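Local coordinates for protein UDP-galactopyranose mutase (Deinococcus radiodurans, PDB 3HDQ) that probably interconverts UDP-galactopyranose and UDP-galactofuranose with the help of a bound FAD cofactor, at residues N67-Y72 against H80-H85; R177-K182 against Y303-E308; L277-E282 against S321-Y326. All coordinates share one frame; numbering follows the deposited sequence. Where two conformers were deposited one is given.

How the contacts relate
Along the chain, contact 1 closes before the other two open, whereas contacts 2 and 3 cross, residues 303-308 falling between the two strands of contact 3. The centre of contact 3 is about 11 Å from that of contact 1 and about 12 Å from that of contact 2; the centres of contacts 1 and 2 are about 18 Å apart. Contact 3 joins strands 274-284 and 320-336 of the mixed sheet; contact 2 sets helix 159-184 against the loop leading into strand 305-308 and that strand's first residue. The loop of contact 1 packs on both, Pro84 touching Ser307 and Glu325. The sheet thus carries residues that touch both FAD and substrate, and the Arg305-Glu325 salt bridge ties contacts 2 and 3.

Contact 1. Residues N67-Y72 against H80-H85; sequences NAYDCY and HPYGPH. With FAD (flavin-adenine dinucleotide), chain L.
His85 pushes its imidazole between the backbone of Asn67 and Ala68 and the flavin of FAD. A chi1 of -74° turns the ring away from the His85 carbonyl carbon and into this slot. Beyond CB, CG comes up to flavin N5, and ND1 donates to Gly83 O at 2.7 Å within the imidazole plane, a bond that fixes how the ring is rotated. Asn67 O lies over one face of the ring, 3.2 Å from CE1, while CD2 reaches Ala68 CB and FAD O2'. At the tip, NE2 shares a hydrogen bond with the ribityl hydroxyl O2' at 3.1 Å. The same face that meets Asn67 O also receives Ala68 CA in a CH-pi contact, 4.1 Å from the ring centroid; the opposite face has FAD C5X over its centre. His80 works from the second shell, its ND1 accepting from His85 N at 2.9 Å in the plane of the ring.

Farther along, Pro81 wedges against Tyr69 and Cys71: CD meets Tyr69 O at 3.2 Å, CG meets Cys71 SG at 3.7 Å, and the Tyr69 and Pro81 side chains cross at about a right angle, Tyr69 CD2 by Pro81 CG. Tyr82 brings CD1 to Asn67 O, while its OH is bonded to His63 and Arg61 makes a cation-pi contact with its ring. One water bridges the backbones, donating to Asn67 O and Tyr69 O and accepting from Tyr82 N within the type I turn from His80 to Gly83. Asn67 N gives a straight bond of 2.9 Å to phosphate oxygen O1A of FAD. The two segments therefore grip each other by packing and a shared water, while Asn67 N and His85 NE2 are turned to the phosphate and the ribityl chain.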
loop_
_atom_site.group_PDB
_atom_site.type_symbol
_atom_site.label_atom_id
_atom_site.label_comp_id
_atom_site.label_asym_id
_atom_site.label_seq_id
_atom_site.Cartn_x
_atom_site.Cartn_y
_atom_site.Cartn_z
ATOM N N ASN A 67 7.633 -0.362 12.021
ATOM C CA ASN A 67 7.659 1.070 12.355
ATOM C C ASN A 67 8.025 1.948 11.175
ATOM O O ASN A 67 7.749 3.149 11.182
ATOM C CB ASN A 67 8.693 1.365 13.464
ATOM C CG ASN A 67 8.169 1.065 14.837
ATOM O OD1 ASN A 67 6.963 0.887 15.017
ATOM N ND2 ASN A 67 9.060 0.995 15.820
ATOM N N ALA A 68 8.710 1.355 10.200
ATOM C CA ALA A 68 9.321 2.116 9.125
ATOM C C ALA A 68 8.377 2.238 7.935
ATOM O O ALA A 68 8.728 2.811 6.905
ATOM C CB ALA A 68 10.623 1.475 8.705
ATOM N N TYR A 69 7.178 1.696 8.083
ATOM C CA TYR A 69 6.181 1.786 7.033
ATOM C C TYR A 69 5.953 3.248 6.659
ATOM O O TYR A 69 5.891 4.111 7.537
ATOM C CB TYR A 69 4.877 1.177 7.542
ATOM C CG TYR A 69 3.682 1.355 6.633
ATOM C CD1 TYR A 69 3.566 0.626 5.462
ATOM C CD2 TYR A 69 2.656 2.220 6.969
ATOM C CE1 TYR A 69 2.460 0.760 4.640
ATOM C CE2 TYR A 69 1.551 2.367 6.157
ATOM C CZ TYR A 69 1.464 1.635 4.991
ATOM O OH TYR A 69 0.376 1.773 4.173
ATOM N N ASP A 70 5.831 3.530 5.367
ATOM C CA ASP A 70 5.381 4.852 4.938
ATOM C C ASP A 70 4.227 4.781 3.928
ATOM O O ASP A 70 3.978 3.744 3.315
ATOM C CB ASP A 70 6.542 5.709 4.409
ATOM C CG ASP A 70 7.229 5.105 3.211
ATOM O OD1 ASP A 70 8.404 5.448 2.989
ATOM O OD2 ASP A 70 6.609 4.300 2.487
ATOM N N CYS A 71 3.517 5.885 3.773
ATOM C CA CYS A 71 2.357 5.909 2.899
ATOM C C CYS A 71 1.983 7.341 2.534
ATOM O O CYS A 71 2.423 8.307 3.167
ATOM C CB CYS A 71 1.174 5.241 3.594
ATOM S SG CYS A 71 0.640 6.150 5.045
ATOM N N TYR A 72 1.168 7.473 1.502
ATOM C CA TYR A 72 0.688 8.779 1.080
ATOM C C TYR A 72 -0.585 9.124 1.854
ATOM O O TYR A 72 -1.495 8.293 1.962
ATOM C CB TYR A 72 0.430 8.768 -0.428
ATOM C CG TYR A 72 1.688 8.812 -1.276
ATOM C CD1 TYR A 72 2.167 10.021 -1.776
ATOM C CD2 TYR A 72 2.392 7.653 -1.581
ATOM C CE1 TYR A 72 3.308 10.074 -2.555
ATOM C CE2 TYR A 72 3.545 7.702 -2.365
ATOM C CZ TYR A 72 3.993 8.916 -2.846
ATOM O OH TYR A 72 5.128 8.993 -3.624
ATOM N N HIS A 80 5.497 9.291 7.217
ATOM C CA HIS A 80 5.774 8.125 8.064
ATOM C C HIS A 80 4.782 8.103 9.220
ATOM O O HIS A 80 4.894 8.897 10.159
ATOM C CB HIS A 80 7.200 8.169 8.614
ATOM C CG HIS A 80 8.248 8.403 7.569
ATOM N ND1 HIS A 80 9.578 8.593 7.878
ATOM C CD2 HIS A 80 8.157 8.492 6.219
ATOM C CE1 HIS A 80 10.265 8.780 6.764
ATOM N NE2 HIS A 80 9.426 8.723 5.743
ATOM N N PRO A 81 3.799 7.203 9.157
ATOM C CA PRO A 81 2.772 7.184 10.209
ATOM C C PRO A 81 3.343 7.048 11.626
ATOM O O PRO A 81 2.702 7.544 12.553
ATOM C CB PRO A 81 1.910 5.962 9.857
ATOM C CG PRO A 81 2.134 5.762 8.373
ATOM C CD PRO A 81 3.567 6.184 8.120
ATOM N N TYR A 82 4.505 6.416 11.794
ATOM C CA TYR A 82 5.046 6.179 13.144
ATOM C C TYR A 82 6.261 7.033 13.494
ATOM O O TYR A 82 7.162 6.584 14.219
ATOM C CB TYR A 82 5.399 4.700 13.351
ATOM C CG TYR A 82 4.289 3.764 12.959
ATOM C CD1 TYR A 82 4.287 3.140 11.713
ATOM C CD2 TYR A 82 3.234 3.503 13.825
ATOM C CE1 TYR A 82 3.260 2.292 11.335
ATOM C CE2 TYR A 82 2.198 2.642 13.460
ATOM C CZ TYR A 82 2.215 2.047 12.207
ATOM O OH TYR A 82 1.197 1.197 11.831
ATOM N N GLY A 83 6.290 8.262 12.984
ATOM C CA GLY A 83 7.382 9.168 13.281
ATOM C C GLY A 83 8.468 9.130 12.226
ATOM O O GLY A 83 8.572 8.172 11.468
ATOM N N PRO A 84 9.299 10.169 12.186
ATOM C CA PRO A 84 10.305 10.311 11.130
ATOM C C PRO A 84 11.319 9.172 11.175
ATOM O O PRO A 84 11.896 8.907 12.231
ATOM C CB PRO A 84 10.998 11.621 11.495
ATOM C CG PRO A 84 10.831 11.733 12.987
ATOM C CD PRO A 84 9.500 11.123 13.292
ATOM N N HIS A 85 11.524 8.499 10.048
ATOM C CA HIS A 85 12.589 7.501 9.932
ATOM C C HIS A 85 13.661 7.915 8.919
ATOM O O HIS A 85 13.419 7.919 7.711
ATOM C CB HIS A 85 11.997 6.140 9.579
ATOM C CG HIS A 85 11.293 5.492 10.729
ATOM N ND1 HIS A 85 10.237 6.089 11.383
ATOM C CD2 HIS A 85 11.511 4.314 11.359
ATOM C CE1 HIS A 85 9.833 5.306 12.367
ATOM N NE2 HIS A 85 10.588 4.223 12.370
HETATM P PA FAD L . 9.396 -3.303 14.284
HETATM O O1A FAD L . 9.337 -2.307 13.282
HETATM O O2A FAD L . 8.829 -2.803 15.468
HETATM O O5B FAD L . 8.571 -4.500 13.756
HETATM C C5B FAD L . 8.168 -5.576 14.516
HETATM C C4B FAD L . 6.837 -6.007 13.994
HETATM O O4B FAD L . 6.378 -7.098 14.708
HETATM C C3B FAD L . 5.832 -4.905 14.222
HETATM O O3B FAD L . 5.322 -4.386 13.040
HETATM C C2B FAD L . 4.744 -5.555 15.010
HETATM O O2B FAD L . 3.521 -5.163 14.518
HETATM C C1B FAD L . 5.007 -7.018 14.808
HETATM N N9A FAD L . 4.442 -7.819 15.889
HETATM C C8A FAD L . 4.650 -7.714 17.207
HETATM N N7A FAD L . 3.945 -8.616 17.842
HETATM C C5A FAD L . 3.267 -9.319 16.949
HETATM C C6A FAD L . 2.381 -10.369 17.037
HETATM N N6A FAD L . 2.186 -10.974 18.158
HETATM N N1A FAD L . 1.831 -10.895 15.923
HETATM C C2A FAD L . 2.137 -10.379 14.715
HETATM N N3A FAD L . 3.005 -9.350 14.630
HETATM C C4A FAD L . 3.556 -8.817 15.718
HETATM N N1 FAD L . 15.821 4.263 13.081
HETATM C C2 FAD L . 16.734 4.844 12.295
HETATM O O2 FAD L . 17.662 4.230 11.860
HETATM N N3 FAD L . 16.580 6.137 11.996
HETATM C C4 FAD L . 15.523 6.835 12.475
HETATM O O4 FAD L . 15.374 7.982 12.218
HETATM C C4X FAD L . 14.626 6.231 13.276
HETATM N N5 FAD L . 13.587 6.942 13.761
HETATM C C5X FAD L . 12.686 6.337 14.560
HETATM C C6 FAD L . 11.624 7.065 15.038
HETATM C C7 FAD L . 10.702 6.463 15.846
HETATM C C7M FAD L . 9.562 7.232 16.373
HETATM C C8 FAD L . 10.827 5.141 16.164
HETATM C C8M FAD L . 9.805 4.539 17.052
HETATM C C9 FAD L . 11.890 4.410 15.676
HETATM C C9A FAD L . 12.833 5.003 14.874
HETATM N N10 FAD L . 13.887 4.294 14.374
HETATM C C10 FAD L . 14.777 4.927 13.582
HETATM C "C1'" FAD L . 14.149 2.891 14.780
HETATM C "C2'" FAD L . 13.468 1.870 13.897
HETATM O "O2'" FAD L . 12.110 2.090 14.033
HETATM C "C3'" FAD L . 13.758 0.430 14.306
HETATM O "O3'" FAD L . 15.057 0.051 14.184
HETATM C "C4'" FAD L . 13.173 -0.517 13.324
HETATM O "O4'" FAD L . 12.063 0.150 12.808
HETATM C "C5'" FAD L . 12.836 -1.786 14.050
HETATM O "O5'" FAD L . 12.694 -2.903 13.254
HETATM P P FAD L . 12.091 -4.189 13.877
HETATM O O1P FAD L . 11.810 -5.113 12.850
HETATM O O2P FAD L . 13.072 -4.728 14.739
HETATM O O3P FAD L . 10.823 -3.787 14.692
HETATM O O HOH W 1 6.499 5.135 9.995
#

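Contact 2. Residues R177-K182 against Y303-E308; sequences RGYTRK and YTRVSE. With GDU (galactose-uridine-5'-diphosphate), chain K.
Lys182 and Tyr303 supply the direct hydrogen bond of this contact, NZ to O at 2.7 Å. The ammonium approaches from above the carbonyl plane, 44° out of it, and the lysine chain bends at chi3 (63°) to bring it there. Tyr297 O and Tyr301 O also accept from NZ, so three backbone carbonyls gather round one charge and tie the helix to this loop.

Packing is centred on Tyr179, whose ring has a neighbour on each face. Thr304 CG2 lies over the rim of one, its side chain crossing the tyrosine at about a right angle, with Thr304 CB 3.9 Å from Tyr179 OH. Over the other face lies the uracil ring of the bound UDP-galactose, its N3 coming to 3.3 Å from Tyr179 CG. Lys182 CE adds to the apolar side by touching Thr304 CG2 at 4.0 Å. Tyr179 OH also approaches Arg305 NH1, in van der Waals contact at 3.9 Å.

These residues line the substrate cleft, where helix 159-184 packs against the loop leading into strand 305-308 of the mixed sheet. Tyr179, Thr180 and Arg305 all belong to the binding site for UDP and UDP-galactose.

Polar contacts to the nucleotide come from both segments. On the helix, Thr180 OG1 accepts from ribose hydroxyl O2D at 3.0 Å. On the strand, Arg305, extended from CG to NE, uses NH1 for a nearly straight bond of 2.9 Å to O3B, the oxygen linking the beta-phosphate to galactose; O3B lies at the guanidinium edge, in its plane. NH2 adds only weak bonds to O3B and O1B. Galactose C6' lies over a face of the same group, and NE forms a salt bridge with Glu325, a second-shell carboxylate that probably helps to orient the arginine.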
loop_
_atom_site.group_PDB
_atom_site.type_symbol
_atom_site.label_atom_id
_atom_site.label_comp_id
_atom_site.label_asym_id
_atom_site.label_seq_id
_atom_site.Cartn_x
_atom_site.Cartn_y
_atom_site.Cartn_z
ATOM N N ARG A 177 18.123 17.438 30.023
ATOM C CA ARG A 177 17.287 17.081 31.164
ATOM C C ARG A 177 15.802 17.108 30.833
ATOM O O ARG A 177 15.110 16.100 30.994
ATOM C CB ARG A 177 17.565 17.966 32.376
ATOM C CG ARG A 177 16.845 17.473 33.636
ATOM C CD ARG A 177 17.148 18.320 34.854
ATOM N NE ARG A 177 16.862 19.731 34.609
ATOM C CZ ARG A 177 16.602 20.616 35.568
ATOM N NH1 ARG A 177 16.579 20.232 36.843
ATOM N NH2 ARG A 177 16.350 21.882 35.254
ATOM N N GLY A 178 15.313 18.257 30.378
ATOM C CA GLY A 178 13.900 18.408 30.058
ATOM C C GLY A 178 13.399 17.451 28.974
ATOM O O GLY A 178 12.310 16.888 29.088
ATOM N N TYR A 179 14.192 17.273 27.919
ATOM C CA TYR A 179 13.797 16.415 26.802
ATOM C C TYR A 179 13.645 14.975 27.280
ATOM O O TYR A 179 12.620 14.318 27.031
ATOM C CB TYR A 179 14.839 16.476 25.680
ATOM C CG TYR A 179 14.409 15.764 24.420
ATOM C CD1 TYR A 179 13.929 16.482 23.332
ATOM C CD2 TYR A 179 14.465 14.371 24.320
ATOM C CE1 TYR A 179 13.522 15.843 22.174
ATOM C CE2 TYR A 179 14.057 13.721 23.167
ATOM C CZ TYR A 179 13.592 14.467 22.094
ATOM O OH TYR A 179 13.190 13.851 20.940
ATOM N N THR A 180 14.687 14.509 27.966
ATOM C CA THR A 180 14.739 13.173 28.528
ATOM C C THR A 180 13.579 12.904 29.492
ATOM O O THR A 180 12.875 11.902 29.348
ATOM C CB THR A 180 16.090 12.927 29.206
ATOM O OG1 THR A 180 17.139 13.209 28.268
ATOM C CG2 THR A 180 16.206 11.483 29.670
ATOM N N ARG A 181 13.358 13.800 30.448
ATOM C CA ARG A 181 12.248 13.638 31.383
ATOM C C ARG A 181 10.950 13.476 30.623
ATOM O O ARG A 181 10.128 12.613 30.958
ATOM C CB ARG A 181 12.140 14.833 32.339
ATOM C CG ARG A 181 13.278 14.920 33.369
ATOM C CD ARG A 181 13.140 16.132 34.316
ATOM N NE ARG A 181 14.160 16.086 35.361
ATOM C CZ ARG A 181 14.264 16.958 36.362
ATOM N NH1 ARG A 181 13.410 17.965 36.456
ATOM N NH2 ARG A 181 15.227 16.817 37.271
ATOM N N LYS A 182 10.770 14.301 29.593
ATOM C CA LYS A 182 9.535 14.278 28.808
ATOM C C LYS A 182 9.405 12.988 27.971
ATOM O O LYS A 182 8.358 12.343 27.975
ATOM C CB LYS A 182 9.434 15.529 27.934
ATOM C CG LYS A 182 8.075 15.736 27.294
ATOM C CD LYS A 182 7.885 17.186 26.813
ATOM C CE LYS A 182 8.872 17.563 25.718
ATOM N NZ LYS A 182 8.652 18.962 25.247
ATOM N N TYR A 303 4.666 17.854 23.464
ATOM C CA TYR A 303 5.383 17.052 22.463
ATOM C C TYR A 303 6.896 17.232 22.524
ATOM O O TYR A 303 7.402 18.272 22.933
ATOM C CB TYR A 303 4.876 17.319 21.035
ATOM C CG TYR A 303 4.600 18.773 20.702
ATOM C CD1 TYR A 303 5.616 19.611 20.241
ATOM C CD2 TYR A 303 3.319 19.305 20.841
ATOM C CE1 TYR A 303 5.358 20.940 19.932
ATOM C CE2 TYR A 303 3.053 20.635 20.537
ATOM C CZ TYR A 303 4.075 21.444 20.081
ATOM O OH TYR A 303 3.813 22.760 19.776
ATOM N N THR A 304 7.611 16.196 22.108
ATOM C CA THR A 304 9.063 16.226 22.083
ATOM C C THR A 304 9.589 16.904 20.825
ATOM O O THR A 304 10.605 17.584 20.875
ATOM C CB THR A 304 9.649 14.804 22.145
ATOM O OG1 THR A 304 8.925 13.957 21.243
ATOM C CG2 THR A 304 9.562 14.241 23.565
ATOM N N ARG A 305 8.907 16.701 19.697
ATOM C CA ARG A 305 9.383 17.231 18.424
ATOM C C ARG A 305 8.304 17.296 17.338
ATOM O O ARG A 305 7.248 16.664 17.453
ATOM C CB ARG A 305 10.588 16.428 17.924
ATOM C CG ARG A 305 10.328 14.950 17.816
ATOM C CD ARG A 305 11.542 14.171 17.333
ATOM N NE ARG A 305 11.215 12.749 17.326
ATOM C CZ ARG A 305 12.094 11.757 17.401
ATOM N NH1 ARG A 305 13.401 12.005 17.480
ATOM N NH2 ARG A 305 11.657 10.505 17.403
ATOM N N VAL A 306 8.586 18.088 16.304
ATOM C CA VAL A 306 7.787 18.157 15.086
ATOM C C VAL A 306 8.701 17.866 13.927
ATOM O O VAL A 306 9.799 18.413 13.853
ATOM C CB VAL A 306 7.278 19.577 14.775
ATOM C CG1 VAL A 306 5.914 19.519 14.075
ATOM C CG2 VAL A 306 7.265 20.443 15.995
ATOM N N SER A 307 8.230 17.054 12.994
ATOM C CA SER A 307 9.000 16.744 11.806
ATOM C C SER A 307 8.183 17.051 10.562
ATOM O O SER A 307 6.948 16.948 10.576
ATOM C CB SER A 307 9.454 15.284 11.822
ATOM O OG SER A 307 10.272 15.043 12.953
ATOM N N GLU A 308 8.879 17.441 9.494
ATOM C CA GLU A 308 8.229 17.827 8.237
ATOM C C GLU A 308 8.766 16.957 7.116
ATOM O O GLU A 308 9.921 17.083 6.710
ATOM C CB GLU A 308 8.472 19.306 7.920
ATOM C CG GLU A 308 7.728 19.807 6.695
ATOM C CD GLU A 308 7.905 21.302 6.477
ATOM O OE1 GLU A 308 7.123 21.886 5.695
ATOM O OE2 GLU A 308 8.829 21.887 7.085
HETATM N N1 GDU K . 18.105 13.817 23.700
HETATM C C2 GDU K . 17.865 14.937 24.202
HETATM N N3 GDU K . 17.632 16.107 23.783
HETATM C C4 GDU K . 17.625 16.193 22.441
HETATM C C5 GDU K . 17.889 14.958 21.666
HETATM C C6 GDU K . 18.113 13.809 22.336
HETATM O O2 GDU K . 17.834 14.881 25.621
HETATM O O4 GDU K . 17.379 17.256 21.874
HETATM C C1D GDU K . 18.308 12.615 24.457
HETATM C C2D GDU K . 17.063 11.854 24.973
HETATM O O2D GDU K . 17.334 11.098 26.147
HETATM C C3D GDU K . 16.761 10.974 23.777
HETATM C C4D GDU K . 18.176 10.481 23.484
HETATM O O4D GDU K . 19.034 11.597 23.743
HETATM O O3D GDU K . 15.850 9.933 24.119
HETATM C C5D GDU K . 18.373 9.735 22.173
HETATM O O5D GDU K . 18.069 10.716 21.165
HETATM P PA GDU K . 17.438 10.323 19.752
HETATM O O1A GDU K . 17.558 11.507 18.854
HETATM O O2A GDU K . 18.229 9.214 19.195
HETATM O O3A GDU K . 15.889 10.007 19.905
HETATM P PB GDU K . 15.112 9.042 18.920
HETATM O O1B GDU K . 13.751 9.064 19.508
HETATM O O2B GDU K . 15.548 7.624 18.883
HETATM O O3B GDU K . 14.969 9.620 17.428
HETATM C "C1'" GDU K . 14.647 9.018 16.159
HETATM C "C2'" GDU K . 15.932 8.420 15.548
HETATM C "C3'" GDU K . 17.005 9.529 15.651
HETATM C "C4'" GDU K . 16.600 10.672 14.673
HETATM C "C5'" GDU K . 15.139 11.099 14.988
HETATM C "C6'" GDU K . 14.514 12.025 13.906
HETATM O "O2'" GDU K . 16.304 7.187 16.191
HETATM O "O3'" GDU K . 18.299 8.961 15.344
HETATM O "O4'" GDU K . 16.726 10.171 13.325
HETATM O "O5'" GDU K . 14.153 10.075 15.301
HETATM O "O6'" GDU K . 14.560 13.424 14.275
#

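Contact 3. Residues L277-E282 against S321-Y326; sequences LEFRHE and SVVYEY
Leu277-Glu282 and Ser321-Tyr326 run antiparallel, their axes 4.6 Å apart at 156°, with six hydrogen bonds linking the pairs Glu278-Tyr326, Arg280-Tyr324 and Glu282-Val322. The bonds are short and nearly straight, Glu278 N to Tyr326 O being 2.7 Å.

On the face with Arg280, its guanidinium, in the conformer described, stacks on the Tyr326 ring, centres 4.1 Å apart and planes at 25°, a cation-pi contact. Arg280 CD reaches Tyr326 CE1 at 3.5 Å, while NE and NH2 both grip Glu278 OE2 side-on; NE closes the salt bridge at 2.8 Å. The other carboxylate oxygen, OE1, forms a salt bridge with Arg328. With an alanine in place of Tyr326, the guanidinium of Arg280 would probably lose the ring that covers its face, leaving Glu278 alone of the partners described to hold its orientation. Farther along, Glu282 lays its carboxylate obliquely by Tyr324.

The other face carries Phe279, His281, Val323 and Glu325. Val323 CG2, anti to its amide nitrogen, sits over the His281 ring, 3.8 Å from the centroid, and also touches Phe279 CB. Phe279 CD2 in turn packs on Glu325 CG at 3.7 Å. A water joins His281 ND1 to Val322 O, and His281 NE2 is hydrogen-bonded to Pro81 O.

Strand 274-284 is the outermost strand of the mixed sheet within this chain, and strand 320-336 has strand 305-308 as its other neighbour. On the Phe279 face the loop carrying Pro81, Tyr82 and Pro84 packs against both strands, while Leu277 and Glu325 touch FAD.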
loop_
_atom_site.group_PDB
_atom_site.type_symbol
_atom_site.label_atom_id
_atom_site.label_comp_id
_atom_site.label_asym_id
_atom_site.label_seq_id
_atom_site.Cartn_x
_atom_site.Cartn_y
_atom_site.Cartn_z
ATOM N N LEU A 277 4.389 5.991 21.982
ATOM C CA LEU A 277 4.214 7.335 21.434
ATOM C C LEU A 277 2.811 7.524 20.905
ATOM O O LEU A 277 2.176 6.577 20.454
ATOM C CB LEU A 277 5.182 7.585 20.275
ATOM C CG LEU A 277 6.650 7.618 20.665
ATOM C CD1 LEU A 277 7.541 7.584 19.439
ATOM C CD2 LEU A 277 6.921 8.842 21.532
ATOM N N GLU A 278 2.336 8.764 20.945
ATOM C CA GLU A 278 1.137 9.131 20.215
ATOM C C GLU A 278 1.514 10.158 19.158
ATOM O O GLU A 278 2.205 11.127 19.449
ATOM C CB GLU A 278 0.070 9.685 21.146
ATOM C CG GLU A 278 -1.146 10.218 20.406
ATOM C CD GLU A 278 -2.035 11.074 21.282
ATOM O OE1 GLU A 278 -1.915 10.984 22.522
ATOM O OE2 GLU A 278 -2.849 11.842 20.732
ATOM N N PHE A 279 1.065 9.935 17.931
ATOM C CA PHE A 279 1.436 10.793 16.819
ATOM C C PHE A 279 0.265 11.644 16.390
ATOM O O PHE A 279 -0.821 11.130 16.156
ATOM C CB PHE A 279 1.899 9.951 15.624
ATOM C CG PHE A 279 2.975 8.958 15.958
ATOM C CD1 PHE A 279 2.653 7.640 16.241
ATOM C CD2 PHE A 279 4.302 9.342 15.995
ATOM C CE1 PHE A 279 3.637 6.714 16.544
ATOM C CE2 PHE A 279 5.301 8.429 16.301
ATOM C CZ PHE A 279 4.970 7.109 16.576
ATOM N N ARG A 280 0.478 12.952 16.292
ATOM C CA ARG A 280 -0.545 13.813 15.740
ATOM C C ARG A 280 -0.089 14.405 14.410
ATOM O O ARG A 280 0.834 15.223 14.337
ATOM C CB ARG A 280 -0.991 14.874 16.748
ATOM C CG ARG A 280 -1.934 14.294 17.787
ATOM C CD ARG A 280 -2.243 15.258 18.906
ATOM N NE ARG A 280 -2.497 14.535 20.147
ATOM C CZ ARG A 280 -2.811 15.110 21.301
ATOM N NH1 ARG A 280 -2.925 16.431 21.381
ATOM N NH2 ARG A 280 -3.016 14.361 22.376
ATOM N N HIS A 281 -0.745 13.952 13.348
ATOM C CA HIS A 281 -0.437 14.363 11.981
ATOM C C HIS A 281 -1.245 15.584 11.549
ATOM O O HIS A 281 -2.433 15.692 11.854
ATOM C CB HIS A 281 -0.701 13.198 11.019
ATOM C CG HIS A 281 0.242 12.049 11.199
ATOM N ND1 HIS A 281 1.447 11.961 10.532
ATOM C CD2 HIS A 281 0.162 10.943 11.982
ATOM C CE1 HIS A 281 2.067 10.849 10.895
ATOM N NE2 HIS A 281 1.307 10.213 11.774
ATOM N N GLU A 282 -0.602 16.502 10.838
ATOM C CA GLU A 282 -1.288 17.690 10.327
ATOM C C GLU A 282 -0.835 18.001 8.911
ATOM O O GLU A 282 0.310 17.748 8.543
ATOM C CB GLU A 282 -1.035 18.911 11.225
ATOM C CG GLU A 282 -1.672 18.821 12.618
ATOM C CD GLU A 282 -1.296 19.994 13.530
ATOM O OE1 GLU A 282 -0.922 21.066 12.995
ATOM O OE2 GLU A 282 -1.378 19.839 14.778
ATOM N N SER A 321 2.960 18.163 5.012
ATOM C CA SER A 321 2.465 17.395 6.150
ATOM C C SER A 321 3.530 17.228 7.231
ATOM O O SER A 321 4.696 16.942 6.945
ATOM C CB SER A 321 1.962 16.015 5.710
ATOM O OG SER A 321 0.817 16.129 4.906
ATOM N N VAL A 322 3.103 17.389 8.477
ATOM C CA VAL A 322 3.992 17.283 9.623
ATOM C C VAL A 322 3.404 16.344 10.673
ATOM O O VAL A 322 2.199 16.069 10.671
ATOM C CB VAL A 322 4.222 18.662 10.280
ATOM C CG1 VAL A 322 4.766 19.646 9.275
ATOM C CG2 VAL A 322 2.926 19.183 10.901
ATOM N N VAL A 323 4.265 15.872 11.574
ATOM C CA VAL A 323 3.838 15.061 12.702
ATOM C C VAL A 323 4.430 15.570 14.021
ATOM O O VAL A 323 5.624 15.884 14.102
ATOM C CB VAL A 323 4.220 13.574 12.517
ATOM C CG1 VAL A 323 5.740 13.404 12.483
ATOM C CG2 VAL A 323 3.605 12.732 13.625
ATOM N N TYR A 324 3.574 15.649 15.037
ATOM C CA TYR A 324 3.963 15.933 16.421
ATOM C C TYR A 324 3.938 14.643 17.246
ATOM O O TYR A 324 2.941 13.926 17.245
ATOM C CB TYR A 324 2.980 16.922 17.047
ATOM C CG TYR A 324 3.027 18.309 16.433
ATOM C CD1 TYR A 324 3.772 19.321 17.020
ATOM C CD2 TYR A 324 2.321 18.604 15.271
ATOM C CE1 TYR A 324 3.816 20.585 16.467
ATOM C CE2 TYR A 324 2.357 19.873 14.707
ATOM C CZ TYR A 324 3.108 20.857 15.312
ATOM O OH TYR A 324 3.166 22.116 14.766
ATOM N N GLU A 325 5.028 14.358 17.955
ATOM C CA GLU A 325 5.107 13.163 18.792
ATOM C C GLU A 325 4.899 13.442 20.281
ATOM O O GLU A 325 5.617 14.238 20.887
ATOM C CB GLU A 325 6.457 12.469 18.624
ATOM C CG GLU A 325 6.711 11.869 17.277
ATOM C CD GLU A 325 8.154 11.446 17.130
ATOM O OE1 GLU A 325 8.851 12.042 16.285
ATOM O OE2 GLU A 325 8.600 10.544 17.875
ATOM N N TYR A 326 3.931 12.749 20.869
ATOM C CA TYR A 326 3.713 12.800 22.310
ATOM C C TYR A 326 4.125 11.475 22.971
ATOM O O TYR A 326 3.563 10.426 22.667
ATOM C CB TYR A 326 2.241 13.091 22.611
ATOM C CG TYR A 326 1.714 14.377 22.003
ATOM C CD1 TYR A 326 1.522 14.496 20.628
ATOM C CD2 TYR A 326 1.394 15.469 22.805
ATOM C CE1 TYR A 326 1.037 15.675 20.068
ATOM C CE2 TYR A 326 0.905 16.655 22.254
ATOM C CZ TYR A 326 0.726 16.752 20.887
ATOM O OH TYR A 326 0.239 17.926 20.338
HETATM O O HOH W 2 1.876 13.970 8.735
#